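REP protein (Adeno-associated virus 5, PDB 1UUT) probably acts as a metal-dependent endonuclease that binds and nicks viral DNA, as HUH-type replication initiator proteins do. Local coordinates at residues 6-11 and 87-92; 57-62 and 117-122; 77-82 and 164-169; 156-161 and 177-182. One frame throughout, in Å; residues are numbered along the deposited sequence.

Strand residues 6-11, near the N terminus, open contact 1. Helix residues 57-62 open contact 2, and strand residues 77-82 open contact 3. Residues 87-92 then close contact 1, joining strands 4-10 and 88-95 in mid-sheet. Residues 117-122 close contact 2, tying helix 50-71 to the end of helix 101-118. Residues 156-161 open contact 4. Residues 164-169 close contact 3 at an edge of the sheet, and 177-182 close contact 4 at the start of helix 179-194. Contacts 1, 2 and 3 cross one another. Contact 4 crosses contact 3 and follows contacts 1 and 2 in series. None nests. Contacts 1 and 3 share the magnesium site.

Contact 1 (6-11 and 87-92); sequences EVIVRV and YFHLHT. With MG (magnesium ion), chain E.
Val-7 and Val-9 pair with Thr-92 and Leu-90 in two neighbouring central strands of the sheet. The strands run antiparallel, and each of these pairs is hydrogen-bonded in both directions. Leu-90 N to Val-9 O is 2.8 Å. The face with Val-7, Val-9, Leu-90 and Thr-92 is the tight one. Here Val-9 CB meets Leu-90 CB at 4.3 Å, and Val-11 CG2 rests on Leu-90 CG. Helix 50-71 covers this face, with Ile-59 on Leu-90.

The other face carries Ile-8, Arg-10, His-89 and His-91. It is more polar, and Ile-8, Arg-10 and His-89 are partly exposed to solvent, though His-91 is buried. Near its end the guanidinium of Arg-10 lies flat on the Tyr-87 ring, the planes only 11° apart. Its CD sits over the middle of the ring, 3.8 Å from the centroid. Arg-10 reaches there because its chain is extended from CG to NE. Ile-8 lays CG1 over one face of the His-91 ring.

His-91 ND1 donates to Glu-6 OE2 at 2.9 Å, with the carboxylate oxygen at the ring edge and in its plane. The other oxygen, Glu-6 OE1, is held by Thr-134. His-89 ND1 donates to Tyr-87 O at 3.0 Å. Both ND1 atoms are therefore taken up, which fixes the turn of each ring. His-89 NE2 binds magnesium at 2.5 Å, and His-91 NE2 lies 2.6 Å from it. Glu-82 and three waters also bind the ion. His-Leu-His fits the HUH signature, so this chemistry is consistent with a metal site that would polarise a DNA phosphate for cleavage.

Contact 2 (57-62 and 117-122); sequences DRIRRV and KVVFQG. With nucleotides of chain C.
Arg-58, Ile-59 and Val-62 of the helix meet Val-118, Val-119 and Phe-120 beside a bound DNA strand. At the start of the segment, Asp-57 organises its own helix. Its OD1 takes both NE and NH2 of Arg-60, while its OD2 takes NE of Arg-61.

Arg-58 is the polar hub. Its CG runs alongside Val-119 CG2, and the bend at chi2 (72°) beyond it turns the guanidinium toward the DNA. NH2 donates to Val-118 O at 3.1 Å, almost straight at 177° and in the guanidinium plane. NE donates to O2 of DT7 of chain C at 2.9 Å. Arg-58 NH1 bonds to OP2 of DT8 of chain C at 2.8 Å, and also to O2 of that base. One guanidinium face is met by the DT7 sugar and the opposite face by Val-62 CG2, so the group is sandwiched between them.

Ile-59 turns inward, its CD1 touching the edge of the Phe-120 ring at CZ, 3.7 Å away. Arg-60 faces elsewhere, in a cation-pi contact with Trp-166. Arg-61 NH1 grips the same DT8 OP2 at 2.7 Å. Val-62 closes the row: CG1 meets Val-118 CG2 at 4.1 Å, and CG2 touches the methyl C7 of DT9 of chain C.

The second segment completes the hold on DT7. Val-119 O accepts from its N3 at 3.0 Å, and Gln-121 NE2 donates to its O4 at 2.9 Å. Bonds at O2, N3 and O4 are consistent with recognition of thymine here, on the helical side of the sheet, opposite the metal site of an HUH nuclease domain.

Contact 3 (77-82 and 164-169); sequences FFVQFE and WAWTNL. With MG (magnesium ion), chain E.
Trp-166 sets its indole against Val-79 and Phe-81. CE3 presses on Val-79 CG1 at 3.8 Å, and CZ3 reaches Phe-81 CB at 4.0 Å. Trp-164 CD1 lies against one face of that indole, near its rim.

The opposite sheet face is filled differently. The Phe-78 ring lies across Thr-167 and Ala-165. Its CD1 meets Thr-167 CB at 3.5 Å, and its CZ comes to the small Ala-165 CB. The backbones run antiparallel, with Val-79 and Trp-166 bonded both ways. Strand 162-167 is an outermost strand of the five-stranded HUH-domain sheet, paired with 77-83. Near the end of strand 77-83, Glu-82 OE1 binds the magnesium at 2.4 Å. Gln-80 NE2 donates to OE2 of the same carboxylate; Gln-80 OE1 is held by Arg-182.

At the far end the Phe-77 ring folds back over the neighbouring segment 164-169, because CG sits between the backbone N and carbonyl carbon (chi1 69°). It lies against the Asn-168 amide, the two planes 35° apart, with CD2 3.4 Å from Asn-168 ND2. Asn-168 OD1 accepts from Phe-77 N at 2.9 Å. Thr-167 OG1 donates to Phe-77 O at 2.7 Å and accepts from Leu-169 N, an ST turn.

Contact 4 (156-161 and 177-182); sequences PKVQPE and LNLEER
Arg-182, whose NH1 approaches Lys-157 O, has its NH2 gripped by two oxygens, Gln-80 OE1 and Ala-176 O, while NH1 binds Leu-155 O. Against segment 156-161 this group makes a looser approach. NH1 stands 3.8 Å from Lys-157 O, with no hydrogen bond between them. The arginine chain is extended from CG to NE, which carries the buried guanidinium from the helix across to the loop and the sheet.

Leu-179 makes the apolar part of the contact. Its CD2 meets Val-158 CG1 at 4.4 Å, and its CD1 comes as near to the Gln-159 OE1 atom. That oxygen is held by Asn-44 N.

Leu-179 opens helix 179-194, and Asn-178 before it is the N-cap. Asn-178 OD1 accepts from Glu-181 N at 2.8 Å, in the carbonyl plane.

The facing loop links helix 149-154 to edge strand 162-167. It is drawn together by a salt bridge, Lys-157 NZ to Glu-161 OE2 at 2.9 Å, and has a cis peptide before Pro-160. The nearest atom of the Lys-157 side chain is about 5 Å from the magnesium.

Contact 1 (6-11 and 87-92)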
# COMPACT_ATOMS: atom_id res chain seq x y z
N GLU A 6 6.32 -1.87 7.80
CA GLU A 6 5.99 -1.45 6.45
C GLU A 6 6.34 -2.55 5.46
O GLU A 6 7.41 -3.15 5.55
CB GLU A 6 6.73 -0.16 6.06
CG GLU A 6 6.38 0.29 4.63
CD GLU A 6 7.14 1.50 4.15
OE1 GLU A 6 8.36 1.60 4.39
OE2 GLU A 6 6.51 2.35 3.49
N VAL A 7 5.41 -2.83 4.56
CA VAL A 7 5.63 -3.83 3.54
C VAL A 7 5.38 -3.10 2.23
O VAL A 7 4.40 -2.37 2.11
CB VAL A 7 4.65 -5.03 3.64
CG1 VAL A 7 4.96 -6.05 2.56
CG2 VAL A 7 4.73 -5.67 5.01
N ILE A 8 6.31 -3.22 1.30
CA ILE A 8 6.15 -2.58 0.01
C ILE A 8 5.87 -3.66 -1.03
O ILE A 8 6.65 -4.60 -1.18
CB ILE A 8 7.37 -1.75 -0.38
CG1 ILE A 8 7.56 -0.63 0.65
CG2 ILE A 8 7.18 -1.15 -1.76
CD1 ILE A 8 8.78 0.23 0.41
N VAL A 9 4.72 -3.57 -1.67
CA VAL A 9 4.33 -4.54 -2.68
C VAL A 9 4.39 -3.89 -4.07
O VAL A 9 3.73 -2.88 -4.31
CB VAL A 9 2.90 -5.07 -2.45
CG1 VAL A 9 2.54 -6.08 -3.52
CG2 VAL A 9 2.79 -5.70 -1.07
N ARG A 10 5.23 -4.45 -4.95
CA ARG A 10 5.36 -3.94 -6.31
C ARG A 10 4.24 -4.60 -7.09
O ARG A 10 4.25 -5.81 -7.33
CB ARG A 10 6.73 -4.29 -6.91
CG ARG A 10 7.85 -3.47 -6.31
CD ARG A 10 9.21 -3.90 -6.82
NE ARG A 10 10.26 -3.03 -6.28
CZ ARG A 10 11.56 -3.23 -6.45
NH1 ARG A 10 12.01 -4.26 -7.14
NH2 ARG A 10 12.42 -2.38 -5.90
N VAL A 11 3.24 -3.80 -7.43
CA VAL A 11 2.04 -4.23 -8.13
C VAL A 11 2.25 -4.36 -9.63
O VAL A 11 2.75 -3.44 -10.28
CB VAL A 11 0.90 -3.23 -7.85
CG1 VAL A 11 -0.35 -3.58 -8.64
CG2 VAL A 11 0.59 -3.20 -6.36
N TYR A 87 8.48 1.50 -10.76
CA TYR A 87 7.43 0.59 -10.33
C TYR A 87 6.22 1.26 -9.69
O TYR A 87 6.34 2.31 -9.05
CB TYR A 87 7.96 -0.38 -9.26
CG TYR A 87 9.07 -1.30 -9.68
CD1 TYR A 87 10.38 -1.09 -9.25
CD2 TYR A 87 8.81 -2.41 -10.50
CE1 TYR A 87 11.40 -1.95 -9.63
CE2 TYR A 87 9.83 -3.28 -10.87
CZ TYR A 87 11.12 -3.04 -10.44
OH TYR A 87 12.14 -3.90 -10.81
N PHE A 88 5.08 0.60 -9.82
CA PHE A 88 3.85 1.01 -9.17
C PHE A 88 4.00 0.21 -7.88
O PHE A 88 4.38 -0.97 -7.93
CB PHE A 88 2.63 0.48 -9.92
CG PHE A 88 2.13 1.38 -11.00
CD1 PHE A 88 2.72 1.37 -12.26
CD2 PHE A 88 1.03 2.20 -10.78
CE1 PHE A 88 2.21 2.15 -13.29
CE2 PHE A 88 0.52 2.99 -11.80
CZ PHE A 88 1.11 2.97 -13.07
N HIS A 89 3.76 0.81 -6.73
CA HIS A 89 3.91 0.06 -5.50
C HIS A 89 3.05 0.55 -4.36
O HIS A 89 2.72 1.74 -4.26
CB HIS A 89 5.37 0.03 -5.07
CG HIS A 89 6.00 1.38 -5.00
ND1 HIS A 89 6.50 2.06 -6.09
CD2 HIS A 89 6.19 2.21 -3.94
CE1 HIS A 89 6.95 3.25 -5.67
NE2 HIS A 89 6.79 3.38 -4.37
N LEU A 90 2.65 -0.41 -3.53
CA LEU A 90 1.82 -0.16 -2.36
C LEU A 90 2.70 -0.03 -1.14
O LEU A 90 3.52 -0.91 -0.87
CB LEU A 90 0.89 -1.34 -2.10
CG LEU A 90 -0.48 -1.39 -2.74
CD1 LEU A 90 -1.11 -2.73 -2.39
CD2 LEU A 90 -1.33 -0.24 -2.23
N HIS A 91 2.57 1.08 -0.43
CA HIS A 91 3.30 1.28 0.81
C HIS A 91 2.25 0.88 1.84
O HIS A 91 1.23 1.56 1.99
CB HIS A 91 3.70 2.74 1.00
CG HIS A 91 4.92 3.13 0.24
ND1 HIS A 91 6.17 3.28 0.81
CD2 HIS A 91 5.08 3.40 -1.08
CE1 HIS A 91 7.03 3.62 -0.16
NE2 HIS A 91 6.42 3.70 -1.32
N THR A 92 2.44 -0.29 2.44
CA THR A 92 1.51 -0.79 3.42
C THR A 92 2.07 -0.59 4.83
O THR A 92 3.00 -1.28 5.25
CB THR A 92 1.18 -2.29 3.17
OG1 THR A 92 0.94 -2.50 1.77
CG2 THR A 92 -0.06 -2.69 3.94
MG MG E . 7.58 5.36 -2.99
O HOH W 1 5.52 -2.44 -9.90
O HOH W 2 9.09 3.99 -2.57
O HOH W 3 8.29 6.90 -1.80
O HOH W 4 7.68 6.08 -4.93

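Contact 2 (57-62 and 117-122)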
# COMPACT_ATOMS: atom_id res chain seq x y z
N ASP A 57 -5.85 -2.49 -4.98
CA ASP A 57 -6.90 -2.55 -3.96
C ASP A 57 -7.23 -3.99 -3.58
O ASP A 57 -7.53 -4.29 -2.42
CB ASP A 57 -8.15 -1.81 -4.42
CG ASP A 57 -9.19 -1.69 -3.32
OD1 ASP A 57 -8.87 -1.13 -2.25
OD2 ASP A 57 -10.33 -2.15 -3.52
N ARG A 58 -7.19 -4.88 -4.56
CA ARG A 58 -7.46 -6.30 -4.31
C ARG A 58 -6.31 -6.85 -3.45
O ARG A 58 -6.54 -7.55 -2.46
CB ARG A 58 -7.55 -7.05 -5.65
CG ARG A 58 -7.63 -8.56 -5.56
CD ARG A 58 -8.96 -9.10 -5.04
NE ARG A 58 -8.91 -10.56 -5.02
CZ ARG A 58 -9.65 -11.35 -4.24
NH1 ARG A 58 -10.54 -10.83 -3.40
NH2 ARG A 58 -9.46 -12.66 -4.27
N ILE A 59 -5.09 -6.47 -3.79
CA ILE A 59 -3.92 -6.91 -3.03
C ILE A 59 -4.04 -6.37 -1.60
O ILE A 59 -3.86 -7.12 -0.63
CB ILE A 59 -2.60 -6.40 -3.68
CG1 ILE A 59 -2.30 -7.18 -4.96
CG2 ILE A 59 -1.43 -6.53 -2.69
CD1 ILE A 59 -1.10 -6.62 -5.73
N ARG A 60 -4.36 -5.09 -1.48
CA ARG A 60 -4.51 -4.46 -0.17
C ARG A 60 -5.51 -5.20 0.72
O ARG A 60 -5.19 -5.57 1.85
CB ARG A 60 -4.97 -3.01 -0.34
CG ARG A 60 -5.17 -2.29 0.98
CD ARG A 60 -5.81 -0.93 0.79
NE ARG A 60 -7.20 -1.03 0.34
CZ ARG A 60 -8.26 -1.07 1.16
NH1 ARG A 60 -8.10 -1.01 2.47
NH2 ARG A 60 -9.47 -1.20 0.65
N ARG A 61 -6.72 -5.41 0.21
CA ARG A 61 -7.76 -6.09 0.98
C ARG A 61 -7.42 -7.52 1.35
O ARG A 61 -7.72 -7.96 2.47
CB ARG A 61 -9.11 -5.97 0.27
CG ARG A 61 -9.61 -4.53 0.27
CD ARG A 61 -10.89 -4.34 -0.51
NE ARG A 61 -10.68 -4.54 -1.94
CZ ARG A 61 -11.03 -5.64 -2.60
NH1 ARG A 61 -11.62 -6.64 -1.96
NH2 ARG A 61 -10.81 -5.72 -3.91
N VAL A 62 -6.79 -8.26 0.44
CA VAL A 62 -6.37 -9.63 0.75
C VAL A 62 -5.29 -9.56 1.84
O VAL A 62 -5.37 -10.26 2.85
CB VAL A 62 -5.84 -10.35 -0.50
CG1 VAL A 62 -5.23 -11.70 -0.12
CG2 VAL A 62 -6.98 -10.55 -1.48
N LYS A 117 -1.96 -17.07 -5.21
CA LYS A 117 -3.07 -17.99 -5.37
C LYS A 117 -4.41 -17.35 -5.71
O LYS A 117 -5.03 -17.70 -6.72
CB LYS A 117 -3.22 -18.84 -4.10
CG LYS A 117 -4.40 -19.79 -4.09
CD LYS A 117 -4.56 -20.47 -2.73
CE LYS A 117 -5.79 -21.37 -2.70
NZ LYS A 117 -6.12 -21.87 -1.33
N VAL A 118 -4.84 -16.39 -4.89
CA VAL A 118 -6.15 -15.75 -5.09
C VAL A 118 -6.24 -14.44 -5.88
O VAL A 118 -7.35 -13.94 -6.11
CB VAL A 118 -6.89 -15.58 -3.73
CG1 VAL A 118 -6.93 -16.91 -2.99
CG2 VAL A 118 -6.24 -14.49 -2.88
N VAL A 119 -5.11 -13.88 -6.29
CA VAL A 119 -5.12 -12.64 -7.07
C VAL A 119 -4.50 -12.83 -8.45
O VAL A 119 -5.01 -12.31 -9.44
CB VAL A 119 -4.35 -11.47 -6.36
CG1 VAL A 119 -4.47 -10.17 -7.18
CG2 VAL A 119 -4.89 -11.26 -4.95
N PHE A 120 -3.44 -13.62 -8.54
CA PHE A 120 -2.77 -13.80 -9.82
C PHE A 120 -2.92 -15.15 -10.49
O PHE A 120 -2.07 -15.54 -11.29
CB PHE A 120 -1.30 -13.41 -9.68
CG PHE A 120 -1.11 -11.99 -9.22
CD1 PHE A 120 -0.51 -11.73 -7.99
CD2 PHE A 120 -1.60 -10.93 -9.98
CE1 PHE A 120 -0.41 -10.41 -7.52
CE2 PHE A 120 -1.50 -9.61 -9.52
CZ PHE A 120 -0.90 -9.36 -8.28
N GLN A 121 -3.99 -15.86 -10.16
CA GLN A 121 -4.28 -17.17 -10.74
C GLN A 121 -3.11 -18.15 -10.67
O GLN A 121 -2.83 -18.88 -11.62
CB GLN A 121 -4.77 -17.00 -12.19
CG GLN A 121 -5.97 -16.06 -12.31
CD GLN A 121 -6.58 -16.06 -13.69
OE1 GLN A 121 -6.23 -16.87 -14.54
NE2 GLN A 121 -7.51 -15.14 -13.93
N GLY A 122 -2.41 -18.15 -9.54
CA GLY A 122 -1.30 -19.04 -9.35
C GLY A 122 -0.02 -18.65 -10.07
O GLY A 122 0.97 -19.37 -9.98
P DT C 7 -16.09 -12.70 -9.62
OP1 DT C 7 -15.99 -12.00 -10.94
OP2 DT C 7 -16.31 -14.17 -9.58
O5' DT C 7 -14.76 -12.43 -8.80
C5' DT C 7 -14.32 -11.10 -8.55
C4' DT C 7 -13.21 -11.10 -7.53
O4' DT C 7 -12.12 -11.94 -7.99
C3' DT C 7 -12.62 -9.72 -7.31
O3' DT C 7 -12.22 -9.61 -5.94
C2' DT C 7 -11.39 -9.72 -8.19
C1' DT C 7 -10.93 -11.16 -8.02
N1 DT C 7 -10.05 -11.67 -9.07
C2 DT C 7 -8.71 -11.75 -8.79
O2 DT C 7 -8.23 -11.41 -7.72
N3 DT C 7 -7.94 -12.24 -9.81
C4 DT C 7 -8.36 -12.65 -11.06
O4 DT C 7 -7.55 -13.08 -11.87
C5 DT C 7 -9.78 -12.52 -11.30
C7 DT C 7 -10.32 -12.91 -12.64
C6 DT C 7 -10.55 -12.06 -10.30
P DT C 8 -12.93 -8.54 -4.99
OP1 DT C 8 -13.04 -7.27 -5.75
OP2 DT C 8 -12.19 -8.57 -3.70
O5' DT C 8 -14.40 -9.12 -4.75
C5' DT C 8 -14.59 -10.37 -4.10
C4' DT C 8 -15.55 -10.22 -2.94
O4' DT C 8 -15.70 -11.52 -2.31
C3' DT C 8 -15.07 -9.28 -1.82
O3' DT C 8 -16.21 -8.62 -1.23
C2' DT C 8 -14.42 -10.22 -0.83
C1' DT C 8 -15.30 -11.45 -0.94
N1 DT C 8 -14.65 -12.72 -0.58
C2 DT C 8 -13.40 -13.03 -1.10
O2 DT C 8 -12.80 -12.30 -1.86
N3 DT C 8 -12.89 -14.23 -0.67
C4 DT C 8 -13.48 -15.14 0.18
O4 DT C 8 -12.90 -16.19 0.45
C5 DT C 8 -14.79 -14.76 0.68
C7 DT C 8 -15.51 -15.68 1.61
C6 DT C 8 -15.30 -13.59 0.28
P DT C 9 -16.00 -7.59 -0.01
OP1 DT C 9 -17.31 -6.95 0.25
OP2 DT C 9 -14.82 -6.75 -0.32
O5' DT C 9 -15.65 -8.51 1.23
C5' DT C 9 -16.65 -9.35 1.80
C4' DT C 9 -16.12 -10.05 3.03
O4' DT C 9 -15.16 -11.06 2.63
C3' DT C 9 -15.42 -9.16 4.06
O3' DT C 9 -15.91 -9.41 5.37
C2' DT C 9 -13.97 -9.59 3.98
C1' DT C 9 -14.06 -11.03 3.51
N1 DT C 9 -12.86 -11.47 2.77
C2 DT C 9 -12.49 -12.80 2.81
O2 DT C 9 -13.12 -13.66 3.40
N3 DT C 9 -11.33 -13.08 2.14
C4 DT C 9 -10.53 -12.20 1.44
O4 DT C 9 -9.51 -12.60 0.90
C5 DT C 9 -10.99 -10.84 1.42
C7 DT C 9 -10.18 -9.81 0.68
C6 DT C 9 -12.12 -10.55 2.07

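Contact 3 (77-82 and 164-169)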
# COMPACT_ATOMS: atom_id res chain seq x y z
N PHE A 77 -3.93 0.88 9.91
CA PHE A 77 -3.13 0.92 8.71
C PHE A 77 -3.27 2.22 7.94
O PHE A 77 -4.23 2.98 8.12
CB PHE A 77 -3.52 -0.24 7.76
CG PHE A 77 -4.90 -0.10 7.14
CD1 PHE A 77 -5.10 0.67 6.00
CD2 PHE A 77 -6.01 -0.75 7.71
CE1 PHE A 77 -6.37 0.81 5.43
CE2 PHE A 77 -7.29 -0.61 7.14
CZ PHE A 77 -7.46 0.17 6.00
N PHE A 78 -2.28 2.47 7.10
CA PHE A 78 -2.31 3.60 6.18
C PHE A 78 -1.62 3.00 4.99
O PHE A 78 -0.47 2.58 5.10
CB PHE A 78 -1.55 4.84 6.68
CG PHE A 78 -1.74 6.03 5.78
CD1 PHE A 78 -2.67 7.01 6.09
CD2 PHE A 78 -1.04 6.13 4.58
CE1 PHE A 78 -2.92 8.07 5.22
CE2 PHE A 78 -1.28 7.19 3.70
CZ PHE A 78 -2.22 8.16 4.01
N VAL A 79 -2.34 2.85 3.89
CA VAL A 79 -1.79 2.26 2.68
C VAL A 79 -1.86 3.31 1.58
O VAL A 79 -2.88 3.97 1.42
CB VAL A 79 -2.61 1.02 2.25
CG1 VAL A 79 -2.06 0.45 0.95
CG2 VAL A 79 -2.56 -0.04 3.34
N GLN A 80 -0.77 3.46 0.83
CA GLN A 80 -0.72 4.44 -0.24
C GLN A 80 -0.18 3.79 -1.51
O GLN A 80 0.85 3.14 -1.48
CB GLN A 80 0.16 5.63 0.17
CG GLN A 80 0.25 6.75 -0.87
CD GLN A 80 0.71 8.07 -0.28
OE1 GLN A 80 -0.04 8.73 0.44
NE2 GLN A 80 1.93 8.47 -0.59
N PHE A 81 -0.94 3.89 -2.59
CA PHE A 81 -0.53 3.34 -3.88
C PHE A 81 0.19 4.44 -4.65
O PHE A 81 -0.34 5.54 -4.82
CB PHE A 81 -1.77 2.86 -4.65
CG PHE A 81 -1.44 2.06 -5.87
CD1 PHE A 81 -2.18 2.21 -7.04
CD2 PHE A 81 -0.39 1.15 -5.85
CE1 PHE A 81 -1.87 1.45 -8.17
CE2 PHE A 81 -0.08 0.40 -6.97
CZ PHE A 81 -0.82 0.55 -8.13
N GLU A 82 1.40 4.14 -5.12
CA GLU A 82 2.19 5.13 -5.84
C GLU A 82 2.70 4.65 -7.18
O GLU A 82 2.92 3.45 -7.38
CB GLU A 82 3.38 5.55 -5.00
CG GLU A 82 3.00 6.21 -3.69
CD GLU A 82 4.17 6.43 -2.77
OE1 GLU A 82 5.31 6.23 -3.22
OE2 GLU A 82 3.96 6.78 -1.60
N TRP A 164 -3.50 6.69 -5.01
CA TRP A 164 -4.63 6.48 -4.11
C TRP A 164 -4.07 6.15 -2.72
O TRP A 164 -2.88 5.83 -2.59
CB TRP A 164 -5.49 5.31 -4.62
CG TRP A 164 -6.94 5.34 -4.22
CD1 TRP A 164 -7.51 4.78 -3.11
CD2 TRP A 164 -8.02 5.94 -4.96
NE1 TRP A 164 -8.87 4.98 -3.12
CE2 TRP A 164 -9.21 5.68 -4.25
CE3 TRP A 164 -8.08 6.65 -6.16
CZ2 TRP A 164 -10.47 6.12 -4.70
CZ3 TRP A 164 -9.33 7.09 -6.61
CH2 TRP A 164 -10.50 6.82 -5.88
N ALA A 165 -4.92 6.20 -1.70
CA ALA A 165 -4.51 5.89 -0.34
C ALA A 165 -5.76 5.49 0.43
O ALA A 165 -6.87 5.90 0.08
CB ALA A 165 -3.83 7.08 0.32
N TRP A 166 -5.58 4.65 1.45
CA TRP A 166 -6.66 4.15 2.29
C TRP A 166 -6.15 4.17 3.73
O TRP A 166 -4.94 4.06 3.97
CB TRP A 166 -7.01 2.69 1.97
CG TRP A 166 -7.36 2.34 0.53
CD1 TRP A 166 -8.61 2.11 0.02
CD2 TRP A 166 -6.44 2.10 -0.55
NE1 TRP A 166 -8.52 1.74 -1.30
CE2 TRP A 166 -7.20 1.73 -1.68
CE3 TRP A 166 -5.04 2.17 -0.67
CZ2 TRP A 166 -6.62 1.42 -2.91
CZ3 TRP A 166 -4.45 1.87 -1.90
CH2 TRP A 166 -5.25 1.50 -3.01
N THR A 167 -7.05 4.29 4.69
CA THR A 167 -6.66 4.29 6.09
C THR A 167 -7.84 4.14 7.02
O THR A 167 -8.96 4.48 6.66
CB THR A 167 -5.90 5.59 6.48
OG1 THR A 167 -5.37 5.45 7.80
CG2 THR A 167 -6.84 6.80 6.47
N ASN A 168 -7.60 3.59 8.20
CA ASN A 168 -8.64 3.44 9.21
C ASN A 168 -8.24 4.26 10.45
O ASN A 168 -8.80 4.09 11.53
CB ASN A 168 -8.92 1.97 9.55
CG ASN A 168 -7.71 1.26 10.12
OD1 ASN A 168 -6.62 1.83 10.21
ND2 ASN A 168 -7.89 0.01 10.49
N LEU A 169 -7.26 5.14 10.26
CA LEU A 169 -6.77 6.04 11.31
C LEU A 169 -7.57 7.32 11.12
O LEU A 169 -7.39 8.02 10.13
CB LEU A 169 -5.28 6.33 11.10
CG LEU A 169 -4.27 5.21 11.32
CD1 LEU A 169 -2.92 5.55 10.70
CD2 LEU A 169 -4.13 4.95 12.81
MG MG E . 7.58 5.36 -2.99
O HOH W 2 9.09 3.99 -2.57
O HOH W 3 8.29 6.90 -1.80
O HOH W 4 7.68 6.08 -4.93

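Contact 4 (156-161 and 177-182)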
# COMPACT_ATOMS: atom_id res chain seq x y z
N PRO A 156 3.11 13.99 1.67
CA PRO A 156 3.56 14.95 0.65
C PRO A 156 3.53 14.50 -0.82
O PRO A 156 3.83 15.31 -1.72
CB PRO A 156 4.98 15.31 1.11
CG PRO A 156 5.42 14.10 1.85
CD PRO A 156 4.20 13.72 2.63
N LYS A 157 3.22 13.24 -1.08
CA LYS A 157 3.17 12.78 -2.46
C LYS A 157 1.97 13.41 -3.18
O LYS A 157 0.89 13.54 -2.60
CB LYS A 157 3.07 11.25 -2.54
CG LYS A 157 4.38 10.55 -2.89
CD LYS A 157 5.37 10.58 -1.75
CE LYS A 157 6.60 9.74 -2.05
NZ LYS A 157 7.55 10.38 -2.99
N VAL A 158 2.19 13.87 -4.40
CA VAL A 158 1.13 14.46 -5.20
C VAL A 158 1.00 13.65 -6.49
O VAL A 158 1.81 12.74 -6.74
CB VAL A 158 1.37 15.96 -5.53
CG1 VAL A 158 1.43 16.78 -4.25
CG2 VAL A 158 2.65 16.13 -6.32
N GLN A 159 -0.04 13.94 -7.27
CA GLN A 159 -0.26 13.23 -8.52
C GLN A 159 0.76 13.69 -9.56
O GLN A 159 1.16 14.85 -9.54
CB GLN A 159 -1.68 13.50 -9.03
CG GLN A 159 -2.75 13.01 -8.09
CD GLN A 159 -4.14 13.17 -8.66
OE1 GLN A 159 -4.75 14.24 -8.53
NE2 GLN A 159 -4.65 12.12 -9.29
N PRO A 160 1.14 12.82 -10.51
CA PRO A 160 0.68 11.44 -10.68
C PRO A 160 1.38 10.36 -9.84
O PRO A 160 1.00 9.19 -9.91
CB PRO A 160 0.87 11.21 -12.18
CG PRO A 160 2.12 11.97 -12.46
CD PRO A 160 1.97 13.24 -11.65
N GLU A 161 2.38 10.74 -9.05
CA GLU A 161 3.05 9.76 -8.21
C GLU A 161 2.05 9.17 -7.21
O GLU A 161 2.01 7.96 -6.99
CB GLU A 161 4.24 10.36 -7.48
CG GLU A 161 4.97 9.34 -6.64
CD GLU A 161 6.20 9.88 -5.97
OE1 GLU A 161 6.36 11.11 -5.90
OE2 GLU A 161 7.01 9.06 -5.50
N LEU A 177 -7.38 11.07 0.49
CA LEU A 177 -7.60 11.49 -0.89
C LEU A 177 -7.77 13.00 -1.08
O LEU A 177 -8.36 13.44 -2.07
CB LEU A 177 -8.80 10.74 -1.49
CG LEU A 177 -8.73 9.21 -1.43
CD1 LEU A 177 -10.09 8.60 -1.79
CD2 LEU A 177 -7.64 8.70 -2.37
N ASN A 178 -7.25 13.78 -0.15
CA ASN A 178 -7.36 15.23 -0.23
C ASN A 178 -5.99 15.90 -0.11
O ASN A 178 -5.38 15.91 0.96
CB ASN A 178 -8.32 15.75 0.84
CG ASN A 178 -8.70 17.21 0.61
OD1 ASN A 178 -7.97 18.13 0.99
ND2 ASN A 178 -9.85 17.42 -0.03
N LEU A 179 -5.53 16.46 -1.23
CA LEU A 179 -4.25 17.15 -1.33
C LEU A 179 -4.12 18.34 -0.40
O LEU A 179 -3.09 18.53 0.24
CB LEU A 179 -4.03 17.61 -2.77
CG LEU A 179 -4.04 16.49 -3.80
CD1 LEU A 179 -4.16 17.06 -5.19
CD2 LEU A 179 -2.77 15.65 -3.66
N GLU A 180 -5.18 19.13 -0.30
CA GLU A 180 -5.20 20.30 0.56
C GLU A 180 -5.01 19.91 2.03
O GLU A 180 -4.33 20.60 2.78
CB GLU A 180 -6.51 21.06 0.36
CG GLU A 180 -6.65 22.32 1.20
CD GLU A 180 -7.93 23.07 0.88
OE1 GLU A 180 -7.87 24.28 0.63
OE2 GLU A 180 -9.00 22.43 0.86
N GLU A 181 -5.61 18.79 2.43
CA GLU A 181 -5.50 18.30 3.80
C GLU A 181 -4.09 17.75 4.06
O GLU A 181 -3.51 17.94 5.13
CB GLU A 181 -6.56 17.23 4.07
CG GLU A 181 -6.45 16.53 5.42
CD GLU A 181 -6.82 17.40 6.61
OE1 GLU A 181 -6.94 18.64 6.47
OE2 GLU A 181 -6.98 16.84 7.72
N ARG A 182 -3.55 17.05 3.06
CA ARG A 182 -2.20 16.50 3.14
C ARG A 182 -1.21 17.65 3.35
O ARG A 182 -0.34 17.59 4.22
CB ARG A 182 -1.85 15.75 1.85
CG ARG A 182 -2.57 14.43 1.72
CD ARG A 182 -2.42 13.81 0.34
NE ARG A 182 -2.80 12.40 0.38
CZ ARG A 182 -1.95 11.39 0.37
NH1 ARG A 182 -0.64 11.61 0.29
NH2 ARG A 182 -2.39 10.15 0.51